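Local structure of CysE, serine acetyltransferase (Brucella abortus, 4HZC) at residues A[215-220]-A[233-238]; A[24-29]-A[106-111]. The protein probably catalyses acetyl transfer from acetyl-coenzyme A to L-serine, giving O-acetylserine for cysteine biosynthesis. All blocks are in the same frame, centred on the assembly; numbering follows the deposited sequence.

Interaction 1 of 2, residues A[215-220]-A[233-238]; sequences GAKILG and GSVVLK
K217 meets both S234 and V236 through its backbone, and with L219 it sets up three hydrogen bonds between 215-220 and 233-238, which run parallel, 5° apart end to end. K217 N donates to S234 O at 2.8 Å, and K217 O accepts from V236 N at 2.7 Å. One step on, L219 N reaches V236 O at 3.1 Å. All three bonds are nearly straight at the hydrogen. CA-H...O contacts supplement them: A216 CA approaches S234 O to 3.4 Å, and V235 CA leans on K217 O. Beyond the last direct bond a water takes over, donating to both L219 O and L237 O.

The side chains of I218 and V236 share one face and run alongside each other; with I218 CG1 anti to the carbonyl carbon (chi1 -52°), that branch comes within 4.2 Å of V236 CB. V236 also packs on I230, in strand 229-230 of a different sheet. On the other face K217 packs on A214 and V235 on A232 of the second subunit. L219 CB touches L237 CD2 at 4.0 Å, and L219 also rests on A232 of that subunit.

G215 and G233, both at positive phi, occupy equivalent places just ahead of the strands. K217 and V235 are 18 residues apart, one full turn of three hexapeptides, so these are matching rungs on successive coils of the left-handed parallel beta-helix of hexapeptide acetyltransferases.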
ATOM      1  N   GLY A 215      28.817  17.624  10.058  1.00 24.01           N
ATOM      2  CA  GLY A 215      29.827  17.148   9.123  1.00 25.65           C
ATOM      3  C   GLY A 215      31.050  16.623   9.823  1.00 25.85           C
ATOM      4  O   GLY A 215      31.953  16.200   9.177  1.00 28.48           O
ATOM      5  N   ALA A 216      31.079  16.654  11.161  1.00 28.51           N
ATOM      6  CA  ALA A 216      32.300  16.267  11.883  1.00 26.29           C
ATOM      7  C   ALA A 216      32.564  14.765  11.880  1.00 28.91           C
ATOM      8  O   ALA A 216      31.631  13.967  12.001  1.00 25.02           O
ATOM      9  CB  ALA A 216      32.254  16.764  13.318  1.00 29.36           C
ATOM     10  N   LYS A 217      33.844  14.373  11.767  1.00 27.26           N
ATOM     11  CA  LYS A 217      34.254  12.962  11.798  1.00 27.79           C
ATOM     12  C   LYS A 217      35.139  12.677  12.996  1.00 28.35           C
ATOM     13  O   LYS A 217      36.160  13.349  13.194  1.00 29.34           O
ATOM     14  CB  LYS A 217      34.983  12.579  10.506  1.00 31.11           C
ATOM     15  CG  LYS A 217      34.037  12.371   9.332  1.00 36.76           C
ATOM     16  CD  LYS A 217      34.481  13.154   8.125  1.00 39.39           C
ATOM     17  CE  LYS A 217      33.313  13.680   7.285  1.00 42.67           C
ATOM     18  NZ  LYS A 217      33.722  14.899   6.516  1.00 42.17           N
ATOM     19  N   ILE A 218      34.728  11.718  13.818  1.00 23.81           N
ATOM     20  CA  ILE A 218      35.491  11.309  14.981  1.00 24.56           C
ATOM     21  C   ILE A 218      35.846   9.887  14.731  1.00 25.06           C
ATOM     22  O   ILE A 218      35.008   9.034  14.738  1.00 28.31           O
ATOM     23  CB  ILE A 218      34.698  11.496  16.298  1.00 27.48           C
ATOM     24  CG1 ILE A 218      34.175  12.934  16.348  1.00 30.54           C
ATOM     25  CG2 ILE A 218      35.588  11.202  17.500  1.00 25.03           C
ATOM     26  CD1 ILE A 218      33.322  13.242  17.549  1.00 32.22           C
ATOM     27  N   LEU A 219      37.118   9.622  14.436  1.00 27.48           N
ATOM     28  CA  LEU A 219      37.501   8.300  14.014  1.00 27.58           C
ATOM     29  C   LEU A 219      38.525   7.647  14.903  1.00 29.70           C
ATOM     30  O   LEU A 219      39.518   8.278  15.260  1.00 27.00           O
ATOM     31  CB  LEU A 219      38.012   8.351  12.597  1.00 28.94           C
ATOM     32  CG  LEU A 219      37.178   9.126  11.613  1.00 29.25           C
ATOM     33  CD1 LEU A 219      37.903   9.100  10.279  1.00 28.15           C
ATOM     34  CD2 LEU A 219      35.825   8.427  11.494  1.00 31.61           C
ATOM     35  N   GLY A 220      38.259   6.399  15.279  1.00 27.06           N
ATOM     36  CA  GLY A 220      39.174   5.640  16.121  1.00 28.56           C
ATOM     37  C   GLY A 220      38.617   5.435  17.505  1.00 29.83           C
ATOM     38  O   GLY A 220      37.529   5.961  17.826  1.00 26.29           O
ATOM     39  N   GLY A 233      32.718  20.293  10.632  1.00 27.60           N
ATOM     40  CA  GLY A 233      33.681  19.979   9.564  1.00 30.00           C
ATOM     41  C   GLY A 233      34.966  19.381  10.085  1.00 28.11           C
ATOM     42  O   GLY A 233      35.862  19.064   9.299  1.00 31.11           O
ATOM     43  N   SER A 234      35.084  19.270  11.408  1.00 29.41           N
ATOM     44  CA  SER A 234      36.330  18.810  12.059  1.00 29.33           C
ATOM     45  C   SER A 234      36.604  17.337  11.801  1.00 32.18           C
ATOM     46  O   SER A 234      35.664  16.489  11.777  1.00 26.94           O
ATOM     47  CB  SER A 234      36.252  19.014  13.573  1.00 29.99           C
ATOM     48  OG  SER A 234      36.073  20.385  13.864  1.00 30.50           O
ATOM     49  N   VAL A 235      37.878  16.992  11.664  1.00 29.90           N
ATOM     50  CA  VAL A 235      38.274  15.555  11.635  1.00 28.84           C
ATOM     51  C   VAL A 235      39.097  15.231  12.876  1.00 28.75           C
ATOM     52  O   VAL A 235      40.232  15.697  13.006  1.00 30.73           O
ATOM     53  CB  VAL A 235      39.022  15.153  10.320  1.00 27.72           C
ATOM     54  CG1 VAL A 235      39.300  13.676  10.386  1.00 30.33           C
ATOM     55  CG2 VAL A 235      38.135  15.369   9.139  1.00 30.81           C
ATOM     56  N   VAL A 236      38.519  14.469  13.813  1.00 28.80           N
ATOM     57  CA  VAL A 236      39.107  14.276  15.144  1.00 29.62           C
ATOM     58  C   VAL A 236      39.789  12.938  15.204  1.00 31.02           C
ATOM     59  O   VAL A 236      39.134  11.905  15.146  1.00 31.28           O
ATOM     60  CB  VAL A 236      38.054  14.456  16.269  1.00 30.28           C
ATOM     61  CG1 VAL A 236      38.676  14.385  17.637  1.00 29.09           C
ATOM     62  CG2 VAL A 236      37.385  15.809  16.091  1.00 31.68           C
ATOM     63  N   LEU A 237      41.115  12.959  15.308  1.00 28.20           N
ATOM     64  CA  LEU A 237      41.883  11.736  15.165  1.00 31.81           C
ATOM     65  C   LEU A 237      42.598  11.311  16.422  1.00 32.31           C
ATOM     66  O   LEU A 237      43.094  10.214  16.503  1.00 29.25           O
ATOM     67  CB  LEU A 237      42.799  11.794  13.934  1.00 31.79           C
ATOM     68  CG  LEU A 237      42.083  11.843  12.603  1.00 30.48           C
ATOM     69  CD1 LEU A 237      43.105  12.115  11.507  1.00 34.17           C
ATOM     70  CD2 LEU A 237      41.348  10.538  12.270  1.00 29.11           C
ATOM     71  N   LYS A 238      42.642  12.198  17.424  1.00 32.74           N
ATOM     72  CA  LYS A 238      43.169  11.804  18.719  1.00 34.93           C
ATOM     73  C   LYS A 238      42.203  12.259  19.802  1.00 30.50           C
ATOM     74  O   LYS A 238      41.316  13.095  19.542  1.00 31.82           O
ATOM     75  CB  LYS A 238      44.600  12.345  18.941  1.00 36.34           C
ATOM     76  CG  LYS A 238      44.789  13.833  18.678  1.00 38.82           C
ATOM     77  CD  LYS A 238      46.266  14.180  18.511  1.00 44.42           C
ATOM     78  CE  LYS A 238      46.556  15.678  18.357  1.00 49.14           C
ATOM     79  NZ  LYS A 238      46.290  16.399  19.623  1.00 50.33           N
TER
HETATM   80  O   HOH W   1      42.257   7.873  15.442  1.00 41.51           O

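Interaction 2 of 2, residues A[24-29]-A[106-111]; sequences RAEAEE and SRFMDP
E26, on helix 18-33, and M109, in 106-111, are the closest pair across the contact by their CA atoms, with E26 CA 6.9 Å from M109 CA. The E26 side chain bridges the gap, extended beyond CG, and its carboxylate takes two consecutive amides. M109 N donates to OE1 of E26 at 2.9 Å, while F108 N makes a longer bond to E26 OE2 at 3.3 Å. Both come in on the syn side, 22° and 26° out of the carboxylate plane respectively, and both are bent at the hydrogen. This double grip should limit rotation of the group and probably favours its charged form; S22 OG adds a weak bond to OE2. Within the helical N-terminal domain of serine acetyltransferases, the contact ties helix 18-33 to 106-111, far along the chain. R107 CB presses on the carboxylate, 3.4 Å from E26 CD, and the F108 ring turns an edge to OE2 while stacking with Y99. The M109 side chain runs antiparallel alongside that of E26, bringing SD within 3.5 Å of A27 N. The bend at its chi3 (58°) helps lay M109 CE above one face of the R107 guanidinium, toward its rim. That group also forms a salt bridge, R107 NH2 to D110 OD1 at 2.8 Å, with another from NH1 to D137 of the third subunit. A water links R107 NH1 to the backbone O of E26.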
ATOM      1  N   ARG A  24      -0.919  16.363  24.067  1.00 25.11           N
ATOM      2  CA  ARG A  24      -2.360  16.158  23.736  1.00 28.44           C
ATOM      3  C   ARG A  24      -3.048  17.467  23.376  1.00 27.48           C
ATOM      4  O   ARG A  24      -3.800  17.557  22.413  1.00 25.68           O
ATOM      5  CB  ARG A  24      -3.109  15.465  24.883  1.00 28.97           C
ATOM      6  CG  ARG A  24      -2.661  13.980  25.097  1.00 32.11           C
ATOM      7  CD  ARG A  24      -3.639  13.224  26.043  1.00 27.44           C
ATOM      8  NE  ARG A  24      -4.965  13.182  25.451  1.00 26.63           N
ATOM      9  CZ  ARG A  24      -5.351  12.291  24.536  1.00 31.28           C
ATOM     10  NH1 ARG A  24      -4.539  11.295  24.143  1.00 29.51           N
ATOM     11  NH2 ARG A  24      -6.541  12.396  23.998  1.00 29.64           N
ATOM     12  N   ALA A  25      -2.750  18.502  24.174  1.00 34.65           N
ATOM     13  CA  ALA A  25      -3.351  19.828  23.928  1.00 31.09           C
ATOM     14  C   ALA A  25      -2.878  20.430  22.607  1.00 27.17           C
ATOM     15  O   ALA A  25      -3.685  20.974  21.839  1.00 26.71           O
ATOM     16  CB  ALA A  25      -3.046  20.760  25.090  1.00 28.24           C
ATOM     17  N   GLU A  26      -1.568  20.340  22.334  1.00 27.63           N
ATOM     18  CA  GLU A  26      -1.053  20.730  21.030  1.00 27.94           C
ATOM     19  C   GLU A  26      -1.785  20.009  19.882  1.00 28.02           C
ATOM     20  O   GLU A  26      -2.201  20.620  18.870  1.00 26.64           O
ATOM     21  CB  GLU A  26       0.465  20.486  20.960  1.00 30.61           C
ATOM     22  CG  GLU A  26       1.310  21.396  21.860  1.00 32.19           C
ATOM     23  CD  GLU A  26       2.643  20.790  22.316  1.00 34.57           C
ATOM     24  OE1 GLU A  26       3.027  19.687  21.875  1.00 32.27           O
ATOM     25  OE2 GLU A  26       3.353  21.417  23.118  1.00 37.95           O
ATOM     26  N   ALA A  27      -1.914  18.686  20.028  1.00 29.27           N
ATOM     27  CA  ALA A  27      -2.581  17.897  19.019  1.00 31.20           C
ATOM     28  C   ALA A  27      -4.009  18.330  18.792  1.00 28.94           C
ATOM     29  O   ALA A  27      -4.472  18.364  17.659  1.00 30.11           O
ATOM     30  CB  ALA A  27      -2.543  16.420  19.390  1.00 28.25           C
ATOM     31  N   GLU A  28      -4.719  18.568  19.904  1.00 31.41           N
ATOM     32  CA  GLU A  28      -6.071  19.032  19.867  1.00 34.92           C
ATOM     33  C   GLU A  28      -6.149  20.326  19.061  1.00 32.18           C
ATOM     34  O   GLU A  28      -6.980  20.465  18.166  1.00 30.00           O
ATOM     35  CB  GLU A  28      -6.509  19.309  21.317  1.00 37.09           C
ATOM     36  CG  GLU A  28      -7.994  19.416  21.479  1.00 52.10           C
ATOM     37  CD  GLU A  28      -8.559  18.043  21.754  1.00 60.41           C
ATOM     38  OE1 GLU A  28      -7.949  17.356  22.624  1.00 55.68           O
ATOM     39  OE2 GLU A  28      -9.570  17.659  21.089  1.00 54.86           O
ATOM     40  N   GLU A  29      -5.278  21.272  19.399  1.00 31.66           N
ATOM     41  CA  GLU A  29      -5.245  22.584  18.738  1.00 33.70           C
ATOM     42  C   GLU A  29      -4.913  22.435  17.245  1.00 34.24           C
ATOM     43  O   GLU A  29      -5.536  23.065  16.359  1.00 30.98           O
ATOM     44  CB  GLU A  29      -4.205  23.482  19.434  1.00 35.48           C
ATOM     45  CG  GLU A  29      -4.156  24.932  18.957  1.00 44.84           C
ATOM     46  CD  GLU A  29      -5.548  25.555  18.735  1.00 53.74           C
ATOM     47  OE1 GLU A  29      -6.403  25.521  19.669  1.00 53.94           O
ATOM     48  OE2 GLU A  29      -5.800  26.078  17.613  1.00 55.87           O
ATOM     49  N   SER A 106       8.749  24.893  18.839  1.00 32.07           N
ATOM     50  CA  SER A 106       8.229  25.334  20.172  1.00 31.70           C
ATOM     51  C   SER A 106       7.288  24.369  20.871  1.00 35.24           C
ATOM     52  O   SER A 106       6.799  24.718  21.939  1.00 33.17           O
ATOM     53  CB  SER A 106       7.534  26.688  20.070  1.00 31.99           C
ATOM     54  OG  SER A 106       8.499  27.665  19.769  1.00 46.14           O
ATOM     55  N   ARG A 107       7.013  23.186  20.282  1.00 29.54           N
ATOM     56  CA  ARG A 107       6.090  22.240  20.921  1.00 30.55           C
ATOM     57  C   ARG A 107       6.735  20.897  21.242  1.00 29.55           C
ATOM     58  O   ARG A 107       7.582  20.417  20.492  1.00 29.87           O
ATOM     59  CB  ARG A 107       4.843  22.052  20.100  1.00 26.60           C
ATOM     60  CG  ARG A 107       4.133  23.360  19.731  1.00 29.03           C
ATOM     61  CD  ARG A 107       3.068  23.134  18.664  1.00 30.96           C
ATOM     62  NE  ARG A 107       3.615  22.503  17.475  1.00 30.44           N
ATOM     63  CZ  ARG A 107       2.900  22.101  16.432  1.00 30.35           C
ATOM     64  NH1 ARG A 107       1.628  22.338  16.393  1.00 26.42           N
ATOM     65  NH2 ARG A 107       3.495  21.485  15.386  1.00 29.78           N
ATOM     66  N   PHE A 108       6.314  20.308  22.351  1.00 27.99           N
ATOM     67  CA  PHE A 108       6.811  18.981  22.756  1.00 28.97           C
ATOM     68  C   PHE A 108       6.420  17.946  21.690  1.00 25.82           C
ATOM     69  O   PHE A 108       7.096  16.945  21.531  1.00 28.57           O
ATOM     70  CB  PHE A 108       6.240  18.553  24.121  1.00 30.61           C
ATOM     71  CG  PHE A 108       6.715  19.408  25.282  1.00 33.73           C
ATOM     72  CD1 PHE A 108       7.967  19.149  25.896  1.00 34.08           C
ATOM     73  CD2 PHE A 108       5.973  20.524  25.695  1.00 34.36           C
ATOM     74  CE1 PHE A 108       8.447  19.963  26.926  1.00 36.90           C
ATOM     75  CE2 PHE A 108       6.462  21.353  26.723  1.00 40.38           C
ATOM     76  CZ  PHE A 108       7.690  21.056  27.348  1.00 35.67           C
ATOM     77  N   MET A 109       5.358  18.231  20.951  1.00 24.17           N
ATOM     78  CA  MET A 109       4.824  17.324  19.931  1.00 24.89           C
ATOM     79  C   MET A 109       5.759  17.278  18.708  1.00 23.15           C
ATOM     80  O   MET A 109       5.721  16.328  17.942  1.00 20.42           O
ATOM     81  CB  MET A 109       3.491  17.889  19.450  1.00 25.01           C
ATOM     82  CG  MET A 109       2.605  16.920  18.785  1.00 27.84           C
ATOM     83  SD  MET A 109       0.958  17.560  18.389  1.00 30.91           S
ATOM     84  CE  MET A 109       1.197  18.969  17.344  1.00 21.07           C
ATOM     85  N   ASP A 110       6.510  18.352  18.471  1.00 22.32           N
ATOM     86  CA  ASP A 110       7.327  18.456  17.234  1.00 23.46           C
ATOM     87  C   ASP A 110       8.312  17.272  17.037  1.00 23.57           C
ATOM     88  O   ASP A 110       8.295  16.610  15.995  1.00 22.50           O
ATOM     89  CB  ASP A 110       8.029  19.813  17.209  1.00 27.90           C
ATOM     90  CG  ASP A 110       7.028  20.994  17.072  1.00 31.55           C
ATOM     91  OD1 ASP A 110       5.918  20.766  16.478  1.00 31.37           O
ATOM     92  OD2 ASP A 110       7.379  22.120  17.539  1.00 26.90           O
ATOM     93  N   PRO A 111       9.158  16.973  18.046  1.00 21.58           N
ATOM     94  CA  PRO A 111      10.014  15.826  17.817  1.00 23.07           C
ATOM     95  C   PRO A 111       9.257  14.507  17.713  1.00 21.59           C
ATOM     96  O   PRO A 111       9.649  13.666  16.915  1.00 23.67           O
ATOM     97  CB  PRO A 111      10.961  15.827  19.050  1.00 23.23           C
ATOM     98  CG  PRO A 111      10.263  16.681  20.102  1.00 21.36           C
ATOM     99  CD  PRO A 111       9.526  17.700  19.285  1.00 22.71           C
TER
HETATM  100  O   HOH W   2      -0.620  22.924  18.309  1.00 30.43           O

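Both segments of interaction 2 precede those of interaction 1 in the sequence, and the chain's centre lies between the two contacts. Their centres are 36 Å apart and their nearest atoms about 20 Å, so neither touches the other: interaction 2 belongs to the helical N-terminal part, interaction 1 to the beta-helix. Both reach subunit boundaries, 215-220/233-238 against the second subunit and 24-29/106-111 against the third. A magnesium ion lies about 12 Å from the R107 side chain of interaction 2. In this family the active sites lie between the beta-helices of neighbouring subunits, so interaction 1 belongs to the domain that probably builds them.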